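Local coordinates for protein D-alanyl transferase DltD (Enterococcus faecium TX0133A04, PDB 6PFX) that probably transfers D-alanine onto lipoteichoic acid at the cell membrane, as part of building the Gram-positive cell wall, at residues 59-64 with 201-206; 141-146 with 275-280; 212-215 with 221-224; 317-322 with 328-333. All blocks are in the same frame, centred on the assembly; numbering follows the deposited sequence.

All four contacts lie in the DltD fold, of the SGNH-hydrolase clan. Contacts 1 and 3 share a side of the molecule, their centres about 15 Å apart, and follow each other along the chain; Tyr-63 OH joins them by a probable hydrogen bond to Pro-214 O (2.7 Å). Contacts 2 and 4 have centres about 19 Å apart and meet where helix 271-284 packs on helix 308-323. Contact 3 is nested in the loop closed by contact 2, yet their centres lie about 42 Å apart. One pair thus ties helices 56-62, 203-210 and 219-233 together, the other the helices at the 330-332 edge of the parallel sheet.

Contact 1: residues 59-64 with 201-206; sequences LAEKYQ and DRQQKI
Glu-61 reaches from the last turn of helix 56-62 to Ile-206 and Gln-203 at the start of helix 203-210, and the 105 Å² buried between the segments rests on these three side chains, Gln-203 making a small, peripheral contribution. The main contact sets a methyl group against a carboxylate, in van der Waals touch. Ile-206 CG2 lies 3.7 Å from Glu-61 OE1 and 3.9 Å from Glu-61 CD, so the methyl faces the whole end of the acid. Glu-61 gets there as a long arm: its CG stands opposite the backbone N (chi1 170°) and the chain stays extended through chi2, which spans a gap of 8.2 Å between Glu-61 CA and Ile-206 CA.

The polar surroundings of the acid are loose. Arg-13 forms a long, weak ion pair with OE1, while Asp-207 places a like charge close to OE2.

Each segment also has a turn at its helix end. A side-chain Asx turn lies just before helix 203-210, where Asp-201 OD1 accepts from Gln-203 N at 3.1 Å. A Schellman motif closes helix 56-62, with Gln-64, of positive phi, as its C-prime residue and Gln-64 N bonded to Glu-61 O (3.2 Å).

Glu-61 thus meets its neighbour helix through van der Waals contact, and the nearby Asp-207 could raise its proton affinity, an effect that Arg-13 would partly offset.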
# COMPACT_ATOMS: atom_id res chain seq x y z
N LEU A 59 0.75 14.72 -11.76
CA LEU A 59 2.02 15.00 -12.41
C LEU A 59 2.20 14.19 -13.68
O LEU A 59 2.67 14.71 -14.70
CB LEU A 59 3.17 14.73 -11.43
CG LEU A 59 3.20 15.65 -10.21
CD1 LEU A 59 4.28 15.16 -9.26
CD2 LEU A 59 3.44 17.10 -10.60
N ALA A 60 1.85 12.90 -13.65
CA ALA A 60 2.03 12.08 -14.84
C ALA A 60 1.22 12.61 -16.01
O ALA A 60 1.69 12.62 -17.15
CB ALA A 60 1.64 10.63 -14.53
N GLU A 61 -0.01 13.05 -15.74
CA GLU A 61 -0.88 13.56 -16.80
C GLU A 61 -0.40 14.91 -17.31
O GLU A 61 -0.27 15.11 -18.53
CB GLU A 61 -2.31 13.65 -16.28
CG GLU A 61 -3.28 14.37 -17.21
CD GLU A 61 -4.72 14.29 -16.73
OE1 GLU A 61 -5.22 13.17 -16.53
OE2 GLU A 61 -5.34 15.36 -16.53
N LYS A 62 -0.10 15.84 -16.41
CA LYS A 62 0.29 17.19 -16.82
C LYS A 62 1.54 17.17 -17.69
O LYS A 62 1.65 17.90 -18.68
CB LYS A 62 0.55 18.04 -15.58
CG LYS A 62 1.02 19.47 -15.87
CD LYS A 62 0.05 20.21 -16.78
CE LYS A 62 0.45 21.68 -16.90
NZ LYS A 62 -0.52 22.44 -17.76
N TYR A 63 2.53 16.38 -17.29
CA TYR A 63 3.83 16.35 -17.96
C TYR A 63 3.91 15.22 -18.97
O TYR A 63 5.00 14.90 -19.45
CB TYR A 63 4.93 16.37 -16.91
CG TYR A 63 4.79 17.63 -16.08
CD1 TYR A 63 4.93 18.88 -16.67
CD2 TYR A 63 4.46 17.59 -14.73
CE1 TYR A 63 4.77 20.04 -15.95
CE2 TYR A 63 4.31 18.75 -13.99
CZ TYR A 63 4.46 19.97 -14.61
OH TYR A 63 4.30 21.14 -13.90
N GLN A 64 2.76 14.64 -19.33
CA GLN A 64 2.64 13.74 -20.47
C GLN A 64 3.62 12.58 -20.39
O GLN A 64 4.26 12.20 -21.36
CB GLN A 64 2.78 14.51 -21.77
CG GLN A 64 1.69 15.53 -21.96
CD GLN A 64 1.73 16.15 -23.33
OE1 GLN A 64 0.79 15.99 -24.12
NE2 GLN A 64 2.81 16.85 -23.64
N ASP A 201 -15.24 8.24 -10.04
CA ASP A 201 -14.53 8.97 -11.09
C ASP A 201 -13.78 10.18 -10.54
O ASP A 201 -14.38 11.20 -10.20
CB ASP A 201 -15.52 9.43 -12.17
CG ASP A 201 -14.82 10.02 -13.38
OD1 ASP A 201 -13.59 9.86 -13.49
OD2 ASP A 201 -15.51 10.64 -14.21
N ARG A 202 -12.46 10.07 -10.47
CA ARG A 202 -11.60 11.16 -10.04
C ARG A 202 -10.88 11.84 -11.19
O ARG A 202 -10.04 12.72 -10.94
CB ARG A 202 -10.59 10.67 -9.00
CG ARG A 202 -11.22 10.18 -7.73
CD ARG A 202 -10.21 10.12 -6.61
NE ARG A 202 -10.84 9.77 -5.34
CZ ARG A 202 -11.15 8.53 -4.98
NH1 ARG A 202 -10.90 7.52 -5.81
NH2 ARG A 202 -11.72 8.29 -3.81
N GLN A 203 -11.18 11.48 -12.44
CA GLN A 203 -10.44 12.05 -13.56
C GLN A 203 -10.69 13.54 -13.71
O GLN A 203 -9.80 14.28 -14.14
CB GLN A 203 -10.80 11.32 -14.86
CG GLN A 203 -10.39 9.85 -14.89
CD GLN A 203 -8.88 9.64 -14.73
OE1 GLN A 203 -8.44 8.74 -14.00
NE2 GLN A 203 -8.09 10.46 -15.42
N GLN A 204 -11.90 14.01 -13.39
CA GLN A 204 -12.16 15.44 -13.52
C GLN A 204 -11.37 16.23 -12.48
O GLN A 204 -10.89 17.33 -12.76
CB GLN A 204 -13.66 15.72 -13.40
CG GLN A 204 -14.01 17.19 -13.63
CD GLN A 204 -13.58 17.70 -14.99
OE1 GLN A 204 -13.68 17.00 -15.99
NE2 GLN A 204 -13.07 18.93 -15.03
N LYS A 205 -11.21 15.67 -11.27
CA LYS A 205 -10.39 16.34 -10.27
C LYS A 205 -8.92 16.34 -10.67
O LYS A 205 -8.22 17.35 -10.51
CB LYS A 205 -10.58 15.69 -8.90
CG LYS A 205 -9.94 16.50 -7.81
CD LYS A 205 -10.19 15.94 -6.43
CE LYS A 205 -9.47 16.78 -5.38
NZ LYS A 205 -9.46 16.13 -4.04
N ILE A 206 -8.43 15.21 -11.19
CA ILE A 206 -7.06 15.14 -11.70
C ILE A 206 -6.84 16.20 -12.78
O ILE A 206 -5.81 16.90 -12.78
CB ILE A 206 -6.76 13.72 -12.19
CG1 ILE A 206 -6.80 12.75 -11.00
CG2 ILE A 206 -5.41 13.64 -12.90
CD1 ILE A 206 -6.69 11.26 -11.34

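Contact 2: residues 141-146 with 275-280; sequences RYLARR and FQLVLD
Helices 138-147 and 271-284 pack side by side here, through one leucine of the latter. Leu-277 points from its helix toward Tyr-142 and Leu-143, and all three side chains are buried; the 132 Å² between the segments comes almost wholly from them. The nearest CA atoms, of Leu-143 and Leu-277, are 7.8 Å apart.

Leu-277 CD1 does most of the touching. It lies at the rim of the Tyr-142 ring and near the ring plane, 3.9 Å from Tyr-142 CD2 and 4.0 Å from Tyr-142 CE2, so the methyl meets the ring's edge and not its pi face. The same methyl lies 4.0 Å from Leu-143 CD1, where the two leucine side chains run at about a right angle. Tyr-142 turns its CG opposite the backbone N (chi1 176°), which brings the CD2 side of the ring against the leucine.

Arg-146 CG lies over one ring face, 3.4 Å above the plane and toward its rim. Beyond the apolar patch, Tyr-142 OH hydrogen-bonds to Asp-274, which also takes a salt bridge from Arg-146 NE; this shared acid ties the phenol end to helix 271-284. Tyr-83 of helix 79-89 touches both Leu-143 and Leu-277.

The arrangement is ordinary apolar helix-helix packing, consistent with the helical surround of a parallel sheet in an alpha/beta fold.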
# COMPACT_ATOMS: atom_id res chain seq x y z
N ARG A 141 1.63 -21.30 3.61
CA ARG A 141 1.31 -21.79 4.94
C ARG A 141 1.01 -20.62 5.87
O ARG A 141 0.08 -20.69 6.68
CB ARG A 141 2.45 -22.64 5.49
CG ARG A 141 2.74 -23.89 4.67
CD ARG A 141 3.80 -24.75 5.35
NE ARG A 141 3.24 -25.46 6.50
CZ ARG A 141 3.94 -26.23 7.32
NH1 ARG A 141 5.25 -26.39 7.13
NH2 ARG A 141 3.34 -26.83 8.34
N TYR A 142 1.79 -19.54 5.76
CA TYR A 142 1.57 -18.38 6.59
C TYR A 142 0.22 -17.75 6.28
O TYR A 142 -0.56 -17.42 7.19
CB TYR A 142 2.70 -17.36 6.41
CG TYR A 142 2.43 -16.10 7.19
CD1 TYR A 142 2.65 -16.04 8.56
CD2 TYR A 142 1.91 -14.98 6.56
CE1 TYR A 142 2.38 -14.90 9.27
CE2 TYR A 142 1.63 -13.82 7.27
CZ TYR A 142 1.87 -13.79 8.63
OH TYR A 142 1.61 -12.67 9.37
N LEU A 143 -0.08 -17.54 5.00
CA LEU A 143 -1.36 -16.95 4.64
C LEU A 143 -2.52 -17.81 5.14
O LEU A 143 -3.52 -17.27 5.64
CB LEU A 143 -1.45 -16.76 3.14
CG LEU A 143 -2.77 -16.21 2.62
CD1 LEU A 143 -3.05 -14.85 3.22
CD2 LEU A 143 -2.69 -16.16 1.10
N ALA A 144 -2.43 -19.13 5.01
CA ALA A 144 -3.51 -19.99 5.49
C ALA A 144 -3.68 -19.83 6.99
O ALA A 144 -4.81 -19.71 7.49
CB ALA A 144 -3.24 -21.45 5.13
N ARG A 145 -2.56 -19.78 7.72
CA ARG A 145 -2.61 -19.57 9.16
C ARG A 145 -3.30 -18.26 9.50
O ARG A 145 -4.11 -18.19 10.43
CB ARG A 145 -1.19 -19.57 9.72
CG ARG A 145 -0.60 -20.94 9.91
CD ARG A 145 0.50 -20.97 10.97
NE ARG A 145 1.60 -20.04 10.72
CZ ARG A 145 2.58 -20.25 9.84
NH1 ARG A 145 2.60 -21.35 9.10
NH2 ARG A 145 3.55 -19.35 9.70
N ARG A 146 -2.98 -17.21 8.75
CA ARG A 146 -3.58 -15.91 9.04
C ARG A 146 -5.07 -15.92 8.72
O ARG A 146 -5.89 -15.47 9.53
CB ARG A 146 -2.90 -14.84 8.21
CG ARG A 146 -1.53 -14.46 8.70
CD ARG A 146 -1.64 -13.66 9.99
NE ARG A 146 -1.90 -12.23 9.77
CZ ARG A 146 -2.66 -11.48 10.55
NH1 ARG A 146 -3.29 -12.00 11.59
NH2 ARG A 146 -2.82 -10.19 10.27
N PHE A 275 3.52 -8.24 5.47
CA PHE A 275 4.35 -7.53 4.50
C PHE A 275 5.30 -8.49 3.79
O PHE A 275 5.55 -8.35 2.59
CB PHE A 275 5.13 -6.41 5.22
CG PHE A 275 5.91 -5.52 4.29
CD1 PHE A 275 5.26 -4.71 3.40
CD2 PHE A 275 7.30 -5.48 4.32
CE1 PHE A 275 5.94 -3.92 2.53
CE2 PHE A 275 7.99 -4.67 3.43
CZ PHE A 275 7.32 -3.90 2.54
N GLN A 276 5.78 -9.51 4.51
CA GLN A 276 6.63 -10.51 3.87
C GLN A 276 5.92 -11.23 2.73
O GLN A 276 6.56 -11.64 1.76
CB GLN A 276 7.15 -11.52 4.90
CG GLN A 276 8.14 -12.50 4.30
CD GLN A 276 9.42 -11.88 3.73
OE1 GLN A 276 9.82 -10.75 4.06
NE2 GLN A 276 10.07 -12.64 2.87
N LEU A 277 4.60 -11.41 2.83
CA LEU A 277 3.85 -11.98 1.72
C LEU A 277 3.99 -11.12 0.48
O LEU A 277 4.22 -11.62 -0.62
CB LEU A 277 2.38 -12.11 2.09
CG LEU A 277 1.99 -13.15 3.13
CD1 LEU A 277 0.53 -13.03 3.51
CD2 LEU A 277 2.21 -14.52 2.53
N VAL A 278 3.81 -9.80 0.64
CA VAL A 278 4.00 -8.87 -0.47
C VAL A 278 5.38 -9.03 -1.08
O VAL A 278 5.52 -9.10 -2.31
CB VAL A 278 3.78 -7.43 0.03
CG1 VAL A 278 4.23 -6.43 -0.99
CG2 VAL A 278 2.31 -7.22 0.43
N LEU A 279 6.43 -9.05 -0.26
CA LEU A 279 7.80 -9.20 -0.76
C LEU A 279 7.99 -10.52 -1.49
O LEU A 279 8.67 -10.58 -2.53
CB LEU A 279 8.78 -9.07 0.40
CG LEU A 279 8.75 -7.75 1.16
CD1 LEU A 279 9.93 -7.67 2.13
CD2 LEU A 279 8.76 -6.57 0.19
N ASP A 280 7.42 -11.60 -0.95
CA ASP A 280 7.50 -12.90 -1.61
C ASP A 280 6.95 -12.82 -3.02
O ASP A 280 7.59 -13.29 -3.97
CB ASP A 280 6.71 -13.89 -0.74
CG ASP A 280 6.90 -15.34 -1.14
OD1 ASP A 280 6.16 -15.82 -2.02
OD2 ASP A 280 7.77 -16.02 -0.53

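Contact 3: residues 212-215 with 221-224; sequences RLPK and ELSI
Leu-213 and Pro-214, in the loop that follows helix 203-210, pack against Leu-222 near the start of helix 219-233, and this is the dense half of the contact. Leu-222 CD2 is the shared point. It stands 3.4 Å from Leu-213 CD2, a carbon pair closer than usual van der Waals contact, and 3.7 Å from Pro-214 CD. Leu-222 CD2 therefore presses into the corner between the Leu-213 methyl and the proline CD, both on its loop-facing side. The Leu-222 side chain swings its CG to the side opposite the carbonyl carbon (chi1 -71°), which carries CD2 across to the loop. The backbones remain 7.4 Å apart at Leu-213 CA and Leu-222 CA, so the side chains alone close the gap.

Both leucines are buried, and each has further cover: Leu-213 rests on Val-58, Leu-59 and Lys-62 of helix 56-62, while Leu-222 leans on Leu-355 of helix 351-365.

The other half is looser and lies toward solvent. Exposed Glu-221 runs past Pro-214 in the opposite direction, with its chain extended beyond CG. Its OE1 lies 3.8 Å from Pro-214 CB and 3.9 Å from Pro-214 CG, carbon-oxygen contacts with no hydrogen bond across the segments. Pro-214 bridges both halves, its CD turned to the leucine and its CB and CG to the glutamate.

With no polar bond bridging the segments, cohesion across this turn is apolar, concentrated at Leu-222 CD2, while the glutamate touches the proline through carboxylate OE1 at the solvent side.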
# COMPACT_ATOMS: atom_id res chain seq x y z
N ARG A 212 -3.30 23.79 -12.49
CA ARG A 212 -2.63 24.68 -11.55
C ARG A 212 -1.11 24.62 -11.67
O ARG A 212 -0.43 25.45 -11.07
CB ARG A 212 -3.07 24.33 -10.14
CG ARG A 212 -4.59 24.30 -10.01
CD ARG A 212 -5.01 23.77 -8.67
NE ARG A 212 -4.68 24.70 -7.60
CZ ARG A 212 -4.87 24.46 -6.31
NH1 ARG A 212 -5.39 23.31 -5.92
NH2 ARG A 212 -4.54 25.37 -5.41
N LEU A 213 -0.58 23.71 -12.47
CA LEU A 213 0.85 23.46 -12.55
C LEU A 213 1.49 24.24 -13.68
O LEU A 213 0.84 24.59 -14.67
CB LEU A 213 1.08 21.97 -12.79
CG LEU A 213 0.66 21.05 -11.65
CD1 LEU A 213 0.66 19.60 -12.11
CD2 LEU A 213 1.58 21.26 -10.45
N PRO A 214 2.80 24.49 -13.59
CA PRO A 214 3.50 25.14 -14.71
C PRO A 214 3.58 24.23 -15.92
O PRO A 214 3.65 23.01 -15.80
CB PRO A 214 4.90 25.41 -14.15
CG PRO A 214 4.81 25.19 -12.68
CD PRO A 214 3.71 24.21 -12.46
N LYS A 215 3.61 24.86 -17.11
CA LYS A 215 3.69 24.11 -18.36
C LYS A 215 4.91 23.19 -18.38
O LYS A 215 4.84 22.07 -18.88
CB LYS A 215 3.78 25.06 -19.55
CG LYS A 215 2.51 25.82 -19.89
CD LYS A 215 2.74 26.68 -21.15
CE LYS A 215 1.50 27.46 -21.55
NZ LYS A 215 1.74 28.30 -22.77
N GLU A 221 9.88 25.69 -8.74
CA GLU A 221 8.56 26.30 -8.97
C GLU A 221 7.48 25.46 -8.32
O GLU A 221 6.56 25.99 -7.68
CB GLU A 221 8.30 26.45 -10.47
CG GLU A 221 9.29 27.39 -11.14
CD GLU A 221 9.15 27.47 -12.65
OE1 GLU A 221 8.30 26.76 -13.22
OE2 GLU A 221 9.90 28.26 -13.26
N LEU A 222 7.56 24.13 -8.48
CA LEU A 222 6.58 23.24 -7.89
C LEU A 222 6.63 23.29 -6.36
O LEU A 222 5.59 23.30 -5.71
CB LEU A 222 6.77 21.81 -8.38
CG LEU A 222 6.39 21.54 -9.83
CD1 LEU A 222 6.76 20.14 -10.25
CD2 LEU A 222 4.91 21.75 -10.04
N SER A 223 7.84 23.32 -5.79
CA SER A 223 7.98 23.42 -4.34
C SER A 223 7.37 24.71 -3.81
O SER A 223 6.66 24.70 -2.79
CB SER A 223 9.46 23.35 -3.99
OG SER A 223 9.68 23.53 -2.60
N ILE A 224 7.63 25.83 -4.49
CA ILE A 224 7.05 27.10 -4.09
C ILE A 224 5.53 27.02 -4.10
O ILE A 224 4.86 27.49 -3.17
CB ILE A 224 7.56 28.23 -5.00
CG1 ILE A 224 9.02 28.53 -4.68
CG2 ILE A 224 6.69 29.46 -4.87
CD1 ILE A 224 9.69 29.35 -5.75

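Contact 4: residues 317-322 with 328-333; sequences KIKFQL and NRIADF
Helix 317-322 runs almost antiparallel to strand 330-332: their directions differ by 172° and the axes come within 11.1 Å, so the helix lies along the strand and meets it through side chains. The nearest CA atoms, of Leu-322 and Asn-328, are 6.7 Å apart.

The apolar part joins Leu-322 to Ile-330. Ile-330 CD1 sits 3.7 Å from Leu-322 CD1 and 3.8 Å from Leu-322 CB, so the end of the isoleucine nests against both the root and one branch of the leucine. The aliphatic part of Lys-319 adds a looser touch at the same methyl, with CG 4.1 Å from Ile-330 CD1.

Two residues further along the strand, the contact turns ionic. Lys-319 NZ donates to Asp-332 OD2 at 2.8 Å in a salt bridge that uses the anti lone pair of OD2. The bend at chi3 (-48°) folds the lysine chain so that CE also approaches the acid, 3.5 Å from Asp-332 OD2. OD1 accepts from Val-334 N, so each carboxylate oxygen has its own donor, one a lysine ammonium and the other a backbone N-H.

Ala-331 hydrogen-bonds to Phe-291 and Ile-293, pairing 330-332, an outermost strand, with 288-293. Strand 288-293, helix 308-323 and the parallel, adjacent strand 330-332 form a beta-alpha-beta crossover, characteristic of Rossmann-like SGNH-hydrolase folds, and this contact is its second half.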
# COMPACT_ATOMS: atom_id res chain seq x y z
N LYS A 317 13.82 -1.23 11.05
CA LYS A 317 13.38 -2.62 10.99
C LYS A 317 12.85 -2.96 9.60
O LYS A 317 13.20 -4.02 9.03
CB LYS A 317 12.31 -2.87 12.06
CG LYS A 317 11.87 -4.32 12.12
CD LYS A 317 11.07 -4.61 13.39
CE LYS A 317 10.49 -6.02 13.37
NZ LYS A 317 9.86 -6.36 14.69
N ILE A 318 12.01 -2.10 9.01
CA ILE A 318 11.46 -2.41 7.69
C ILE A 318 12.54 -2.36 6.62
O ILE A 318 12.53 -3.17 5.69
CB ILE A 318 10.22 -1.55 7.38
CG1 ILE A 318 9.28 -2.30 6.44
CG2 ILE A 318 10.61 -0.21 6.82
CD1 ILE A 318 8.65 -3.52 7.06
N LYS A 319 13.52 -1.45 6.77
CA LYS A 319 14.63 -1.38 5.82
C LYS A 319 15.54 -2.59 5.93
O LYS A 319 16.04 -3.07 4.91
CB LYS A 319 15.36 -0.05 5.95
CG LYS A 319 14.51 1.12 5.47
CD LYS A 319 15.30 2.40 5.22
CE LYS A 319 16.23 2.74 6.35
NZ LYS A 319 16.79 4.11 6.14
N PHE A 320 15.73 -3.13 7.14
CA PHE A 320 16.46 -4.39 7.26
C PHE A 320 15.74 -5.50 6.50
O PHE A 320 16.35 -6.27 5.75
CB PHE A 320 16.63 -4.75 8.73
CG PHE A 320 17.33 -6.05 8.95
CD1 PHE A 320 16.63 -7.24 9.02
CD2 PHE A 320 18.71 -6.08 9.09
CE1 PHE A 320 17.30 -8.44 9.22
CE2 PHE A 320 19.37 -7.27 9.29
CZ PHE A 320 18.67 -8.45 9.34
N GLN A 321 14.41 -5.58 6.65
CA GLN A 321 13.66 -6.63 5.97
C GLN A 321 13.77 -6.48 4.46
O GLN A 321 13.92 -7.47 3.73
CB GLN A 321 12.19 -6.60 6.41
CG GLN A 321 11.31 -7.76 5.87
CD GLN A 321 9.95 -7.81 6.56
OE1 GLN A 321 9.73 -7.09 7.55
NE2 GLN A 321 9.04 -8.63 6.05
N LEU A 322 13.72 -5.24 3.98
CA LEU A 322 13.80 -4.96 2.55
C LEU A 322 15.21 -5.22 2.04
O LEU A 322 15.41 -6.04 1.13
CB LEU A 322 13.36 -3.51 2.31
CG LEU A 322 11.85 -3.26 2.46
CD1 LEU A 322 11.50 -1.80 2.48
CD2 LEU A 322 11.08 -3.94 1.33
N ASN A 328 16.36 -2.67 -2.51
CA ASN A 328 17.25 -1.60 -2.09
C ASN A 328 16.82 -0.24 -2.62
O ASN A 328 17.57 0.74 -2.45
CB ASN A 328 18.69 -1.88 -2.55
CG ASN A 328 19.26 -3.13 -1.94
OD1 ASN A 328 19.75 -4.01 -2.65
ND2 ASN A 328 19.23 -3.21 -0.63
N ARG A 329 15.65 -0.14 -3.23
CA ARG A 329 15.15 1.11 -3.81
C ARG A 329 14.04 1.62 -2.89
O ARG A 329 12.89 1.18 -2.97
CB ARG A 329 14.63 0.88 -5.22
CG ARG A 329 14.26 2.15 -5.96
CD ARG A 329 13.67 1.85 -7.33
NE ARG A 329 14.58 1.21 -8.27
CZ ARG A 329 14.60 -0.09 -8.52
NH1 ARG A 329 13.80 -0.91 -7.86
NH2 ARG A 329 15.45 -0.58 -9.41
N ILE A 330 14.41 2.54 -2.00
CA ILE A 330 13.58 2.94 -0.88
C ILE A 330 13.72 4.45 -0.74
O ILE A 330 14.84 4.96 -0.62
CB ILE A 330 14.01 2.26 0.43
CG1 ILE A 330 13.98 0.74 0.31
CG2 ILE A 330 13.09 2.71 1.59
CD1 ILE A 330 14.59 0.02 1.48
N ALA A 331 12.60 5.14 -0.74
CA ALA A 331 12.54 6.56 -0.42
C ALA A 331 12.06 6.66 1.02
O ALA A 331 10.85 6.61 1.29
CB ALA A 331 11.58 7.28 -1.35
N ASP A 332 12.99 6.82 1.94
CA ASP A 332 12.69 6.88 3.37
C ASP A 332 12.58 8.35 3.76
O ASP A 332 13.59 9.06 3.79
CB ASP A 332 13.79 6.18 4.15
CG ASP A 332 13.63 6.29 5.66
OD1 ASP A 332 12.65 6.89 6.14
OD2 ASP A 332 14.50 5.76 6.38
N PHE A 333 11.36 8.81 4.00
CA PHE A 333 11.10 10.20 4.35
C PHE A 333 10.79 10.41 5.84
O PHE A 333 10.29 11.47 6.22
CB PHE A 333 9.94 10.75 3.50
CG PHE A 333 10.23 10.83 2.02
CD1 PHE A 333 11.40 11.37 1.54
CD2 PHE A 333 9.28 10.38 1.11
CE1 PHE A 333 11.63 11.45 0.18
CE2 PHE A 333 9.51 10.47 -0.24
CZ PHE A 333 10.68 11.00 -0.70